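Local coordinates for protein glucanase (Clostridium thermocellum, PDB 5GXX) that probably hydrolyses internal beta-1,4-glucosidic bonds of cellulose as a family 9 endoglucanase of the cellulosome, pairing a catalytic domain with a cellulose-binding module, at residues W29-W34 with A435-P440; A125-K130 with C541-E546; V138-A143 with D181-A186; L293-T298 with P392-S397; S482-M487 with P587-A592. The protein carries 1 engineered substitution. All coordinates share one frame; numbering follows the deposited sequence.

Contact 1 of 5, residues W29-W34 with A435-P440; sequences WNRVEW and ANFPPP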
# COMPACT_ATOMS: atom_id res chain seq x y z
N TRP A 29 19.56 25.29 -33.53
CA TRP A 29 18.66 25.25 -34.66
C TRP A 29 17.59 24.16 -34.59
O TRP A 29 16.84 23.99 -35.54
CB TRP A 29 19.46 25.12 -35.97
CG TRP A 29 20.53 24.05 -35.95
CD1 TRP A 29 21.88 24.26 -35.75
CD2 TRP A 29 20.38 22.62 -36.12
NE1 TRP A 29 22.55 23.07 -35.81
CE2 TRP A 29 21.67 22.05 -36.04
CE3 TRP A 29 19.28 21.78 -36.35
CZ2 TRP A 29 21.88 20.67 -36.16
CZ3 TRP A 29 19.51 20.40 -36.50
CH2 TRP A 29 20.80 19.87 -36.40
N ASN A 30 17.53 23.41 -33.49
CA ASN A 30 16.48 22.39 -33.35
C ASN A 30 15.09 23.03 -33.47
O ASN A 30 14.81 24.02 -32.78
CB ASN A 30 16.61 21.75 -31.97
CG ASN A 30 15.59 20.65 -31.74
OD1 ASN A 30 14.46 20.93 -31.35
ND2 ASN A 30 15.98 19.40 -31.97
N ARG A 31 14.22 22.45 -34.30
CA ARG A 31 12.96 23.08 -34.66
C ARG A 31 11.77 22.47 -33.92
O ARG A 31 10.62 22.76 -34.26
CB ARG A 31 12.71 22.92 -36.16
CG ARG A 31 13.69 23.67 -37.06
CD ARG A 31 13.48 23.27 -38.50
NE ARG A 31 14.00 21.93 -38.81
CZ ARG A 31 13.80 21.30 -39.96
NH1 ARG A 31 13.06 21.85 -40.92
NH2 ARG A 31 14.35 20.10 -40.13
N VAL A 32 12.04 21.67 -32.90
CA VAL A 32 11.00 20.86 -32.27
C VAL A 32 10.59 21.47 -30.93
O VAL A 32 11.34 21.38 -29.96
CB VAL A 32 11.46 19.41 -32.09
CG1 VAL A 32 10.27 18.54 -31.71
CG2 VAL A 32 12.10 18.85 -33.37
N GLU A 33 9.41 22.07 -30.87
CA GLU A 33 8.99 22.88 -29.73
C GLU A 33 8.81 22.03 -28.49
O GLU A 33 8.96 22.54 -27.37
CB GLU A 33 7.69 23.65 -30.03
CG GLU A 33 6.50 22.76 -30.27
CD GLU A 33 5.23 23.57 -30.47
OE1 GLU A 33 4.96 24.46 -29.63
OE2 GLU A 33 4.50 23.32 -31.45
N TRP A 34 8.51 20.75 -28.69
CA TRP A 34 8.31 19.82 -27.58
C TRP A 34 9.56 19.02 -27.22
O TRP A 34 9.46 18.01 -26.49
CB TRP A 34 7.16 18.87 -27.90
CG TRP A 34 7.20 18.23 -29.27
CD1 TRP A 34 6.71 18.75 -30.43
CD2 TRP A 34 7.75 16.94 -29.60
NE1 TRP A 34 6.92 17.86 -31.47
CE2 TRP A 34 7.53 16.74 -30.98
CE3 TRP A 34 8.37 15.92 -28.86
CZ2 TRP A 34 7.93 15.58 -31.65
CZ3 TRP A 34 8.76 14.76 -29.52
CH2 TRP A 34 8.54 14.60 -30.90
N ALA A 435 5.98 25.92 -46.35
CA ALA A 435 6.58 27.20 -45.94
C ALA A 435 6.66 27.44 -44.44
O ALA A 435 7.65 27.97 -43.94
CB ALA A 435 5.86 28.38 -46.62
N ASN A 436 5.62 27.07 -43.70
CA ASN A 436 5.61 27.52 -42.31
C ASN A 436 5.89 26.35 -41.36
O ASN A 436 5.26 26.20 -40.32
CB ASN A 436 4.30 28.26 -41.99
CG ASN A 436 3.94 29.34 -43.02
OD1 ASN A 436 4.67 30.32 -43.21
ND2 ASN A 436 2.79 29.17 -43.67
N PHE A 437 6.87 25.52 -41.71
CA PHE A 437 6.99 24.20 -41.09
C PHE A 437 8.06 24.16 -40.00
O PHE A 437 9.16 24.68 -40.18
CB PHE A 437 7.21 23.11 -42.16
CG PHE A 437 7.51 21.76 -41.57
CD1 PHE A 437 6.48 20.94 -41.14
CD2 PHE A 437 8.82 21.38 -41.36
CE1 PHE A 437 6.77 19.70 -40.55
CE2 PHE A 437 9.11 20.17 -40.73
CZ PHE A 437 8.10 19.33 -40.34
N PRO A 438 7.73 23.59 -38.82
CA PRO A 438 6.46 23.02 -38.39
C PRO A 438 5.54 24.09 -37.83
O PRO A 438 6.04 25.06 -37.24
CB PRO A 438 6.89 22.08 -37.26
CG PRO A 438 8.06 22.79 -36.66
CD PRO A 438 8.80 23.36 -37.84
N PRO A 439 4.22 23.93 -37.99
CA PRO A 439 3.23 24.82 -37.40
C PRO A 439 3.14 24.57 -35.89
O PRO A 439 3.44 23.46 -35.44
CB PRO A 439 1.94 24.39 -38.09
CG PRO A 439 2.14 22.97 -38.43
CD PRO A 439 3.60 22.85 -38.77
N PRO A 440 2.77 25.60 -35.13
CA PRO A 440 2.71 25.46 -33.67
C PRO A 440 1.61 24.49 -33.27
O PRO A 440 0.56 24.42 -33.91
CB PRO A 440 2.39 26.88 -33.18
CG PRO A 440 2.63 27.78 -34.34
CD PRO A 440 2.43 26.96 -35.58
O HOH W 1 11.56 24.43 -41.17
O HOH W 2 5.41 22.35 -33.76
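Van der Waals contact between Arg-31 and Pro-438 forms the centre of this meeting of two irregular loops. The proline ring lies against the arginine backbone, with Pro-438 CG 3.5 Å from Arg-31 O, and its CD faces the arginine CB at a longer 4.3 Å. Beside it, Arg-31 NH1 comes near the rim of the Phe-437 ring, close to the ring plane and 4.3 Å from CD2, so the guanidinium does not lie over the aromatic face. A cis peptide bond joins Phe-437 to Pro-438, and Pro-438 CB sits above one face of the phenylalanine ring, off toward its rim.

The polar links run through water. One molecule accepts from Arg-31 NH1 at 3.0 Å and donates to Phe-437 O at 2.6 Å; it lies at the edge of the guanidinium, in its plane. A second donates both to Glu-33 OE2 (2.7 Å) and to Pro-439 O (2.8 Å). These bridges fasten the proline-rich linker 435-440, which leads from helix 412-429 of the glycosyl hydrolase family 9 domain toward strand 447-456 of the following beta module, to the surface of the catalytic domain.

Charge pairs hold the two long side chains from outside: Arg-31 forms a salt bridge with Glu-19 of helix 7-20, and Glu-33 OE1 one with Arg-443, farther along the linker. Past CG the Glu-33 chain is extended (chi2 176°), which carries OE2 to 3.6 Å from Pro-440 CA and lets it accept from the backbone N of Glu-441.

Contact 2 of 5, residues A125-K130 with C541-E546; sequences AEVIEK and CPIGQE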
# COMPACT_ATOMS: atom_id res chain seq x y z
N ALA A 125 11.76 12.06 -22.77
CA ALA A 125 13.21 12.16 -22.68
C ALA A 125 13.70 13.08 -21.57
O ALA A 125 14.61 12.73 -20.82
CB ALA A 125 13.78 12.63 -24.04
N GLU A 126 13.09 14.25 -21.47
CA GLU A 126 13.60 15.31 -20.59
C GLU A 126 13.48 15.00 -19.10
O GLU A 126 14.12 15.67 -18.28
CB GLU A 126 12.88 16.62 -20.89
CG GLU A 126 13.12 17.23 -22.27
CD GLU A 126 12.30 16.60 -23.39
OE1 GLU A 126 11.41 15.75 -23.13
OE2 GLU A 126 12.60 16.95 -24.56
N VAL A 127 12.67 14.01 -18.75
CA VAL A 127 12.48 13.67 -17.33
C VAL A 127 13.01 12.29 -16.95
O VAL A 127 12.89 11.89 -15.80
CB VAL A 127 11.00 13.84 -16.89
CG1 VAL A 127 10.58 15.31 -17.03
CG2 VAL A 127 10.09 12.92 -17.69
N ILE A 128 13.65 11.57 -17.88
CA ILE A 128 14.07 10.19 -17.61
C ILE A 128 15.10 10.05 -16.47
O ILE A 128 15.15 9.01 -15.80
CB ILE A 128 14.56 9.44 -18.89
CG1 ILE A 128 14.58 7.92 -18.66
CG2 ILE A 128 15.92 9.94 -19.32
CD1 ILE A 128 14.76 7.11 -19.93
N GLU A 129 15.91 11.08 -16.24
CA GLU A 129 16.91 11.01 -15.17
C GLU A 129 16.29 11.03 -13.77
O GLU A 129 16.96 10.65 -12.81
CB GLU A 129 17.95 12.12 -15.33
CG GLU A 129 18.77 11.95 -16.61
CD GLU A 129 19.76 13.08 -16.85
OE1 GLU A 129 19.52 14.21 -16.38
OE2 GLU A 129 20.75 12.84 -17.56
N LYS A 130 15.04 11.45 -13.65
CA LYS A 130 14.31 11.34 -12.39
C LYS A 130 13.87 9.90 -12.13
O LYS A 130 13.69 9.52 -10.97
CB LYS A 130 13.09 12.27 -12.37
CG LYS A 130 13.40 13.77 -12.41
CD LYS A 130 14.21 14.28 -11.22
CE LYS A 130 13.46 14.22 -9.91
NZ LYS A 130 14.05 15.18 -8.91
N CYS A 541 7.01 15.33 -11.12
CA CYS A 541 7.45 15.16 -12.51
C CYS A 541 6.66 14.06 -13.20
O CYS A 541 6.16 13.13 -12.55
CB CYS A 541 8.94 14.84 -12.55
SG CYS A 541 9.47 13.50 -11.47
N PRO A 542 6.52 14.17 -14.53
CA PRO A 542 5.63 13.25 -15.23
C PRO A 542 6.27 11.88 -15.52
O PRO A 542 6.39 11.49 -16.69
CB PRO A 542 5.31 14.03 -16.51
CG PRO A 542 6.54 14.88 -16.75
CD PRO A 542 6.78 15.38 -15.35
N ILE A 543 6.62 11.13 -14.48
CA ILE A 543 7.38 9.89 -14.66
C ILE A 543 6.68 8.62 -14.20
O ILE A 543 7.24 7.51 -14.30
CB ILE A 543 8.78 9.93 -14.00
CG1 ILE A 543 8.70 9.90 -12.46
CG2 ILE A 543 9.62 11.12 -14.50
CD1 ILE A 543 10.04 9.69 -11.79
N GLY A 544 5.47 8.80 -13.69
CA GLY A 544 4.66 7.68 -13.20
C GLY A 544 3.52 8.14 -12.32
O GLY A 544 3.32 9.33 -12.06
N GLN A 545 2.77 7.14 -11.85
CA GLN A 545 1.54 7.35 -11.10
C GLN A 545 1.73 8.14 -9.81
O GLN A 545 0.91 8.99 -9.49
CB GLN A 545 0.93 5.98 -10.81
CG GLN A 545 -0.42 6.03 -10.12
CD GLN A 545 -1.49 6.62 -11.01
OE1 GLN A 545 -1.56 6.33 -12.20
NE2 GLN A 545 -2.36 7.44 -10.42
N GLU A 546 2.83 7.90 -9.09
CA GLU A 546 3.05 8.56 -7.81
C GLU A 546 3.59 9.97 -7.99
O GLU A 546 3.24 10.88 -7.25
CB GLU A 546 4.00 7.74 -6.93
CG GLU A 546 3.47 6.35 -6.57
CD GLU A 546 2.02 6.37 -6.13
OE1 GLU A 546 1.72 7.07 -5.13
OE2 GLU A 546 1.19 5.69 -6.77
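With chi1 of -63°, Val-127 sets CG1 beside its own backbone N and CG2 between that N and the carbonyl carbon, and both methyls point into the opposing turn. CG1 meets the ring of Pro-542 at CG, 4.1 Å away, the two side chains crossing at about a right angle. CG2 packs on the branch methyl CG2 of Ile-543 at 3.7 Å. In Ile-543 the other branch, CG1, stands between backbone N and carbonyl carbon (chi1 71°) and extends onward, so that CD1 reaches Lys-130, three residues on from Val-127: it lies 3.7 Å from Lys-130 O and 4.0 Å from Lys-130 CB.

Pro-542 is the centre of an inverse gamma turn, closed by a bond of 2.8 Å from Ile-543 N to Cys-541 O. This tight bend belongs to the loop between strands 527-534 and 549-557 of the beta module. It presents the proline to Val-127, just before the short helix 128-131 of the family 9 catalytic domain, and the isoleucine to Val-127 and Lys-130.

Cys-541 joins from the other end of the turn, its SG 3.9 Å from Lys-130 CB, touching the aliphatic root of that side chain. From there the lysine bends at chi2 and chi3 and leads its amino group away, to a hydrogen bond with Thr-538 OG1. Ile-543 O accepts from the indole NE1 of Trp-121, a direct polar tie between the modules.

Contact 3 of 5, residues V138-A143 with D181-A186; sequences VGKGSA and DSTYTA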
# COMPACT_ATOMS: atom_id res chain seq x y z
N VAL A 138 31.63 0.39 -23.12
CA VAL A 138 32.84 0.61 -23.90
C VAL A 138 33.31 -0.74 -24.45
O VAL A 138 33.10 -1.78 -23.83
CB VAL A 138 33.94 1.28 -23.06
CG1 VAL A 138 33.53 2.73 -22.78
CG2 VAL A 138 34.16 0.51 -21.75
N GLY A 139 33.88 -0.70 -25.65
CA GLY A 139 34.37 -1.91 -26.32
C GLY A 139 35.01 -1.59 -27.66
O GLY A 139 35.20 -0.42 -28.00
N LYS A 140 35.33 -2.63 -28.41
CA LYS A 140 35.95 -2.47 -29.72
C LYS A 140 35.38 -3.45 -30.75
O LYS A 140 36.07 -3.89 -31.66
CB LYS A 140 37.47 -2.64 -29.62
CG LYS A 140 37.89 -3.87 -28.84
CD LYS A 140 39.41 -4.01 -28.72
CE LYS A 140 39.72 -5.30 -27.98
NZ LYS A 140 41.16 -5.68 -28.05
N GLY A 141 34.08 -3.74 -30.63
CA GLY A 141 33.40 -4.60 -31.59
C GLY A 141 33.62 -4.14 -33.03
O GLY A 141 33.37 -2.98 -33.37
N SER A 142 34.08 -5.06 -33.87
CA SER A 142 34.42 -4.73 -35.25
C SER A 142 33.21 -4.20 -36.04
O SER A 142 33.37 -3.28 -36.83
CB SER A 142 35.12 -5.90 -35.95
OG SER A 142 36.43 -6.17 -35.42
N ALA A 143 32.02 -4.77 -35.82
CA ALA A 143 30.81 -4.30 -36.51
C ALA A 143 30.46 -2.87 -36.11
O ALA A 143 30.37 -1.98 -36.96
CB ALA A 143 29.63 -5.24 -36.23
N ASP A 181 33.62 -9.40 -32.75
CA ASP A 181 32.46 -8.78 -32.12
C ASP A 181 32.32 -9.17 -30.65
O ASP A 181 31.30 -8.88 -30.04
CB ASP A 181 31.19 -9.16 -32.88
CG ASP A 181 30.99 -8.35 -34.14
OD1 ASP A 181 31.40 -7.16 -34.18
OD2 ASP A 181 30.43 -8.91 -35.09
N SER A 182 33.34 -9.80 -30.08
CA SER A 182 33.21 -10.36 -28.73
C SER A 182 32.97 -9.30 -27.64
O SER A 182 32.30 -9.56 -26.64
CB SER A 182 34.41 -11.26 -28.39
OG SER A 182 35.58 -10.50 -28.14
N THR A 183 33.46 -8.09 -27.86
CA THR A 183 33.23 -7.01 -26.90
C THR A 183 31.97 -6.20 -27.17
O THR A 183 31.74 -5.19 -26.52
CB THR A 183 34.43 -6.05 -26.78
OG1 THR A 183 34.60 -5.31 -28.00
CG2 THR A 183 35.69 -6.85 -26.49
N TYR A 184 31.19 -6.64 -28.16
CA TYR A 184 29.91 -6.03 -28.47
C TYR A 184 28.80 -6.89 -27.86
O TYR A 184 28.39 -7.89 -28.45
CB TYR A 184 29.79 -5.87 -29.99
CG TYR A 184 28.49 -5.25 -30.49
CD1 TYR A 184 28.21 -3.91 -30.23
CD2 TYR A 184 27.59 -5.98 -31.26
CE1 TYR A 184 27.02 -3.33 -30.69
CE2 TYR A 184 26.40 -5.41 -31.73
CZ TYR A 184 26.12 -4.09 -31.44
OH TYR A 184 24.96 -3.51 -31.89
N THR A 185 28.38 -6.51 -26.66
CA THR A 185 27.41 -7.28 -25.87
C THR A 185 26.20 -6.51 -25.35
O THR A 185 25.11 -7.09 -25.20
CB THR A 185 28.09 -8.00 -24.66
OG1 THR A 185 28.63 -7.03 -23.76
CG2 THR A 185 29.17 -8.99 -25.13
N ALA A 186 26.35 -5.21 -25.10
CA ALA A 186 25.32 -4.44 -24.41
C ALA A 186 24.04 -4.34 -25.24
O ALA A 186 22.96 -4.10 -24.69
CB ALA A 186 25.83 -3.06 -24.05
O HOH W 3 32.44 -4.70 -24.01
O HOH W 4 31.79 -3.18 -28.73
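The carboxylate of Asp-181 points OD1 at the start of helix 142-158, where it accepts from Ala-143 N through the lone pair on the side of the other oxygen. That bond is 3.0 Å long and nearly straight, at 165°. Alongside it the Ala-143 methyl, about 5 Å from a bound calcium ion, approaches the same oxygen, CB lying 3.3 Å from OD1, while OD2 is bonded to Ser-193 OG; the flat group is therefore held at both oxygens. The Tyr-184 ring has a water at its edge, in plane, and the residue touches Gly-141 through CB, which is 4.1 Å from the glycine CA.

Thr-183 places its hydroxyl between backbone N and carbonyl carbon (chi1 68°), and OG1 there accepts from Lys-140 N at 2.8 Å. Two waters extend the grip from Thr-183 O: one donates to it and to Val-138 O, while the other accepts from Gly-141 N and bonds the same oxygen weakly. The backbone of Gly-139 and Gly-141 lies close against the turn.

Residues 181-184 form a type I beta turn, closed by Tyr-184 N to Asp-181 O. Gly-141 is the N-cap residue of helix 142-158, so the aspartate binds an N-H of its first turn. The beta turn follows helix 162-178 and folds back over the junction where strand 136-139 passes into helix 142-158.

Contact 4 of 5, residues L293-T298 with P392-S397; sequences LAHLDT and PGRDDS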
# COMPACT_ATOMS: atom_id res chain seq x y z
N LEU A 293 3.84 -4.26 -51.81
CA LEU A 293 4.97 -3.98 -50.92
C LEU A 293 5.89 -5.20 -50.84
O LEU A 293 5.42 -6.28 -50.51
CB LEU A 293 4.52 -3.61 -49.51
CG LEU A 293 5.59 -3.46 -48.42
CD1 LEU A 293 6.49 -2.25 -48.71
CD2 LEU A 293 4.92 -3.28 -47.07
N ALA A 294 7.18 -5.01 -51.14
CA ALA A 294 8.15 -6.09 -50.94
C ALA A 294 8.28 -6.21 -49.43
O ALA A 294 8.58 -5.21 -48.77
CB ALA A 294 9.50 -5.77 -51.64
N HIS A 295 8.00 -7.40 -48.89
CA HIS A 295 7.81 -7.58 -47.45
C HIS A 295 8.82 -8.61 -46.90
O HIS A 295 8.63 -9.84 -46.99
CB HIS A 295 6.36 -8.02 -47.18
CG HIS A 295 5.86 -7.71 -45.80
ND1 HIS A 295 6.27 -8.42 -44.69
CD2 HIS A 295 4.97 -6.79 -45.37
CE1 HIS A 295 5.65 -7.93 -43.63
NE2 HIS A 295 4.87 -6.93 -44.01
N LEU A 296 9.93 -8.09 -46.38
CA LEU A 296 11.04 -8.98 -46.07
C LEU A 296 10.86 -9.78 -44.79
O LEU A 296 11.29 -10.95 -44.75
CB LEU A 296 12.38 -8.21 -46.03
CG LEU A 296 13.66 -9.02 -45.74
CD1 LEU A 296 13.94 -9.91 -46.95
CD2 LEU A 296 14.79 -8.05 -45.44
N ASP A 297 10.25 -9.16 -43.79
CA ASP A 297 10.18 -9.77 -42.47
C ASP A 297 9.05 -9.09 -41.73
O ASP A 297 8.57 -8.04 -42.14
CB ASP A 297 11.51 -9.54 -41.75
CG ASP A 297 11.74 -10.47 -40.56
OD1 ASP A 297 11.31 -11.64 -40.58
OD2 ASP A 297 12.36 -10.03 -39.58
N THR A 298 8.66 -9.69 -40.60
CA THR A 298 7.63 -9.15 -39.71
C THR A 298 7.99 -7.75 -39.21
O THR A 298 7.10 -6.91 -39.11
CB THR A 298 7.51 -10.09 -38.50
OG1 THR A 298 7.14 -11.39 -38.97
CG2 THR A 298 6.49 -9.61 -37.48
N PRO A 392 2.62 -2.32 -42.61
CA PRO A 392 1.57 -3.33 -42.55
C PRO A 392 2.14 -4.74 -42.50
O PRO A 392 3.34 -4.94 -42.69
CB PRO A 392 0.81 -3.09 -43.86
CG PRO A 392 1.92 -2.65 -44.80
CD PRO A 392 2.84 -1.79 -43.97
N GLY A 393 1.27 -5.69 -42.19
CA GLY A 393 1.61 -7.10 -42.27
C GLY A 393 1.67 -7.57 -43.71
O GLY A 393 1.47 -6.82 -44.69
N ARG A 394 1.89 -8.88 -43.83
CA ARG A 394 2.13 -9.52 -45.12
C ARG A 394 0.93 -9.48 -46.05
O ARG A 394 1.08 -9.67 -47.26
CB ARG A 394 2.55 -10.98 -44.87
CG ARG A 394 4.00 -11.11 -44.42
CD ARG A 394 4.35 -12.54 -43.99
NE ARG A 394 4.28 -13.54 -45.06
CZ ARG A 394 5.31 -13.99 -45.77
NH1 ARG A 394 6.55 -13.53 -45.57
NH2 ARG A 394 5.10 -14.91 -46.72
N ASP A 395 -0.25 -9.32 -45.46
CA ASP A 395 -1.51 -9.21 -46.20
C ASP A 395 -1.98 -7.75 -46.33
O ASP A 395 -3.16 -7.50 -46.62
CB ASP A 395 -2.59 -10.03 -45.48
CG ASP A 395 -2.83 -9.57 -44.05
OD1 ASP A 395 -2.13 -8.66 -43.56
OD2 ASP A 395 -3.72 -10.16 -43.38
N ASP A 396 -1.07 -6.80 -46.13
CA ASP A 396 -1.36 -5.36 -46.17
C ASP A 396 -2.17 -4.86 -44.97
O ASP A 396 -2.57 -3.70 -44.97
CB ASP A 396 -2.05 -4.92 -47.48
CG ASP A 396 -1.20 -5.17 -48.72
OD1 ASP A 396 -0.19 -4.48 -48.94
OD2 ASP A 396 -1.50 -6.09 -49.51
N SER A 397 -2.40 -5.69 -43.96
CA SER A 397 -3.23 -5.26 -42.84
C SER A 397 -2.46 -4.36 -41.89
O SER A 397 -1.25 -4.48 -41.68
CB SER A 397 -3.85 -6.45 -42.10
OG SER A 397 -2.86 -7.15 -41.38
O HOH W 5 7.35 -11.12 -44.31
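His-295 is the central side chain where two loops of the family 9 catalytic domain meet, one leading into helix 301-318 and the other carrying a type I beta turn from Gly-393 to Asp-396. Its CB points toward that turn, and a chi1 of -156° takes CG roughly opposite the backbone N, into position beneath Arg-394. The arginine CG lies over one face of the imidazole in a CH-pi contact, 3.9 Å from the ring centroid; among the ring atoms it is nearest ND1, at 3.5 Å, with CE1 at 3.7 Å. CD2, across the ring from ND1, is 3.6 Å from Gly-393 O. At the tip, NE2 donates to Pro-392 O over 2.8 Å, with the acceptor almost in the ring plane. Donation from NE2 and the arginine methylene above the face together fix the rotation of the imidazole.

Next to it, Leu-293 CD2 meets Pro-392 CG end-on at 3.8 Å, near Tyr-338 of helix 322-340. The turn itself is pinned by Asp-396, whose carboxylate bonds Tyr-338, Thr-289 and Gly-291 N. Back at the ring, a water 2.9 Å from His-295 ND1 donates to His-295 O and accepts from Arg-394 NH1 at 2.8 Å.

Contact 5 of 5, residues S482-M487 with P587-A592; sequences SYNYYM and PVFDGA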
# COMPACT_ATOMS: atom_id res chain seq x y z
N SER A 482 4.93 26.58 -6.27
CA SER A 482 4.00 26.88 -5.18
C SER A 482 2.61 27.12 -5.74
O SER A 482 2.41 27.35 -6.93
CB SER A 482 4.45 28.07 -4.32
OG SER A 482 4.40 29.29 -5.05
N TYR A 483 1.62 27.06 -4.85
CA TYR A 483 0.30 27.51 -5.22
C TYR A 483 -0.36 28.21 -4.04
O TYR A 483 0.03 28.01 -2.89
CB TYR A 483 -0.56 26.35 -5.75
CG TYR A 483 -0.84 25.23 -4.77
CD1 TYR A 483 -1.87 25.34 -3.84
CD2 TYR A 483 -0.09 24.05 -4.79
CE1 TYR A 483 -2.16 24.31 -2.97
CE2 TYR A 483 -0.38 23.00 -3.92
CZ TYR A 483 -1.41 23.15 -3.01
OH TYR A 483 -1.70 22.14 -2.12
N ASN A 484 -1.36 29.03 -4.34
CA ASN A 484 -2.03 29.81 -3.31
C ASN A 484 -3.51 29.45 -3.16
O ASN A 484 -4.19 29.14 -4.14
CB ASN A 484 -1.92 31.30 -3.65
CG ASN A 484 -0.49 31.82 -3.63
OD1 ASN A 484 0.43 31.18 -3.13
ND2 ASN A 484 -0.30 33.03 -4.16
N TYR A 485 -3.98 29.46 -1.90
CA TYR A 485 -5.39 29.28 -1.59
C TYR A 485 -5.91 30.57 -0.96
O TYR A 485 -5.49 30.94 0.14
CB TYR A 485 -5.61 28.10 -0.62
CG TYR A 485 -7.08 27.81 -0.38
CD1 TYR A 485 -7.77 28.45 0.65
CD2 TYR A 485 -7.77 26.91 -1.19
CE1 TYR A 485 -9.14 28.21 0.84
CE2 TYR A 485 -9.12 26.66 -0.99
CZ TYR A 485 -9.80 27.32 0.02
OH TYR A 485 -11.14 27.03 0.16
N TYR A 486 -6.81 31.26 -1.66
CA TYR A 486 -7.31 32.56 -1.26
C TYR A 486 -8.68 32.50 -0.59
O TYR A 486 -9.58 31.80 -1.06
CB TYR A 486 -7.43 33.49 -2.48
CG TYR A 486 -6.16 33.76 -3.23
CD1 TYR A 486 -5.31 34.80 -2.84
CD2 TYR A 486 -5.83 33.02 -4.35
CE1 TYR A 486 -4.14 35.07 -3.55
CE2 TYR A 486 -4.67 33.29 -5.06
CZ TYR A 486 -3.83 34.31 -4.65
OH TYR A 486 -2.68 34.56 -5.36
N MET A 487 -8.82 33.31 0.45
CA MET A 487 -10.03 33.39 1.26
C MET A 487 -10.45 34.84 1.46
O MET A 487 -9.61 35.73 1.45
CB MET A 487 -9.76 32.80 2.65
CG MET A 487 -9.25 31.39 2.63
SD MET A 487 -8.44 31.02 4.20
CE MET A 487 -6.75 31.56 3.88
N PRO A 587 -3.91 29.38 -8.09
CA PRO A 587 -2.86 29.59 -9.09
C PRO A 587 -1.52 29.00 -8.69
O PRO A 587 -1.17 28.94 -7.51
CB PRO A 587 -2.79 31.11 -9.21
CG PRO A 587 -3.26 31.61 -7.87
CD PRO A 587 -4.36 30.66 -7.50
N VAL A 588 -0.78 28.54 -9.70
CA VAL A 588 0.53 27.94 -9.54
C VAL A 588 1.59 28.95 -9.97
O VAL A 588 1.39 29.67 -10.96
CB VAL A 588 0.64 26.68 -10.41
CG1 VAL A 588 2.03 26.06 -10.29
CG2 VAL A 588 -0.46 25.66 -10.03
N PHE A 589 2.69 28.96 -9.23
CA PHE A 589 3.84 29.85 -9.42
C PHE A 589 5.16 29.08 -9.54
O PHE A 589 5.38 28.07 -8.87
CB PHE A 589 3.94 30.87 -8.26
CG PHE A 589 2.71 31.71 -8.08
CD1 PHE A 589 1.59 31.23 -7.40
CD2 PHE A 589 2.69 33.01 -8.57
CE1 PHE A 589 0.46 32.02 -7.26
CE2 PHE A 589 1.57 33.81 -8.42
CZ PHE A 589 0.45 33.32 -7.76
N ASP A 590 6.02 29.57 -10.43
CA ASP A 590 7.41 29.16 -10.51
C ASP A 590 8.16 30.37 -9.98
O ASP A 590 8.16 31.42 -10.63
CB ASP A 590 7.76 28.93 -11.99
CG ASP A 590 9.23 28.58 -12.21
OD1 ASP A 590 10.05 28.66 -11.27
OD2 ASP A 590 9.55 28.19 -13.35
N GLY A 591 8.74 30.24 -8.79
CA GLY A 591 9.25 31.41 -8.06
C GLY A 591 8.11 32.41 -7.90
O GLY A 591 7.02 32.04 -7.47
N ALA A 592 8.37 33.67 -8.23
CA ALA A 592 7.34 34.71 -8.20
C ALA A 592 6.51 34.87 -9.49
O ALA A 592 5.68 35.78 -9.59
CB ALA A 592 7.98 36.04 -7.82
O HOH W 6 6.67 29.57 -6.33
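Ser-482 pairs with Phe-589 as an antiparallel hydrogen-bonded pair: its N donates to Phe-589 O at 3.0 Å and its O accepts from Phe-589 N at 2.8 Å. The hydroxyl OG packs against Phe-589 CB and contacts a water that donates to Gly-591 O. The same carbonyl oxygen of Ser-482 also lies at the edge of the Phe-589 ring and receives a CA-H...O contact from Val-588.

Tyr-483 forms the following non-hydrogen-bonded pair with Val-588. Its CB meets Val-588 CG2 at 4.3 Å, but the ring leads off toward Ala-465 of strand 460-469, so that this face of the sheet looks onto the opposing sheet of the beta module, as in a beta sandwich. Asn-484 N then donates to Pro-587 O at 3.2 Å.

The Asn-484 side chain crosses the phenylalanine at about a right angle, ND2 standing 3.3 Å from Phe-589 CE1, with amide and ring planes 32° apart. That same ND2 donates to Tyr-486 OH in an essentially straight bond of 179°, in the plane of the amide. Tyr-486 in turn offers its ring edge to the proline, CE2 3.6 Å from Pro-587 CG.

Lys-531 of the adjoining strand 527-534 bonds both Ser-482 OG and Asn-484 OD1 and makes a cation-pi contact with Phe-589. With ND2 given to the tyrosine and OD1 to the lysine, the amide is held at both ends, and its orientation is probably well defined beside the aromatic ring.

From the N terminus, the chain first passes 29-34, which waits for 435-440 to close contact 1 some 400 residues later, beyond helix 412-429. Segment 125-130 opens contact 2 inside that span but closes it only at 541-546, so contacts 1 and 2 cross; they touch where Trp-34 O approaches Glu-126 OE2, and both bind the beta module or its linker to the catalytic domain. Contacts 3 and 4 lie in series within both long loops, each joining parts of the catalytic domain. Contact 5 follows contact 1 and crosses contact 2, pairing strands of the beta module; its centre is about 54 Å from that of contact 4.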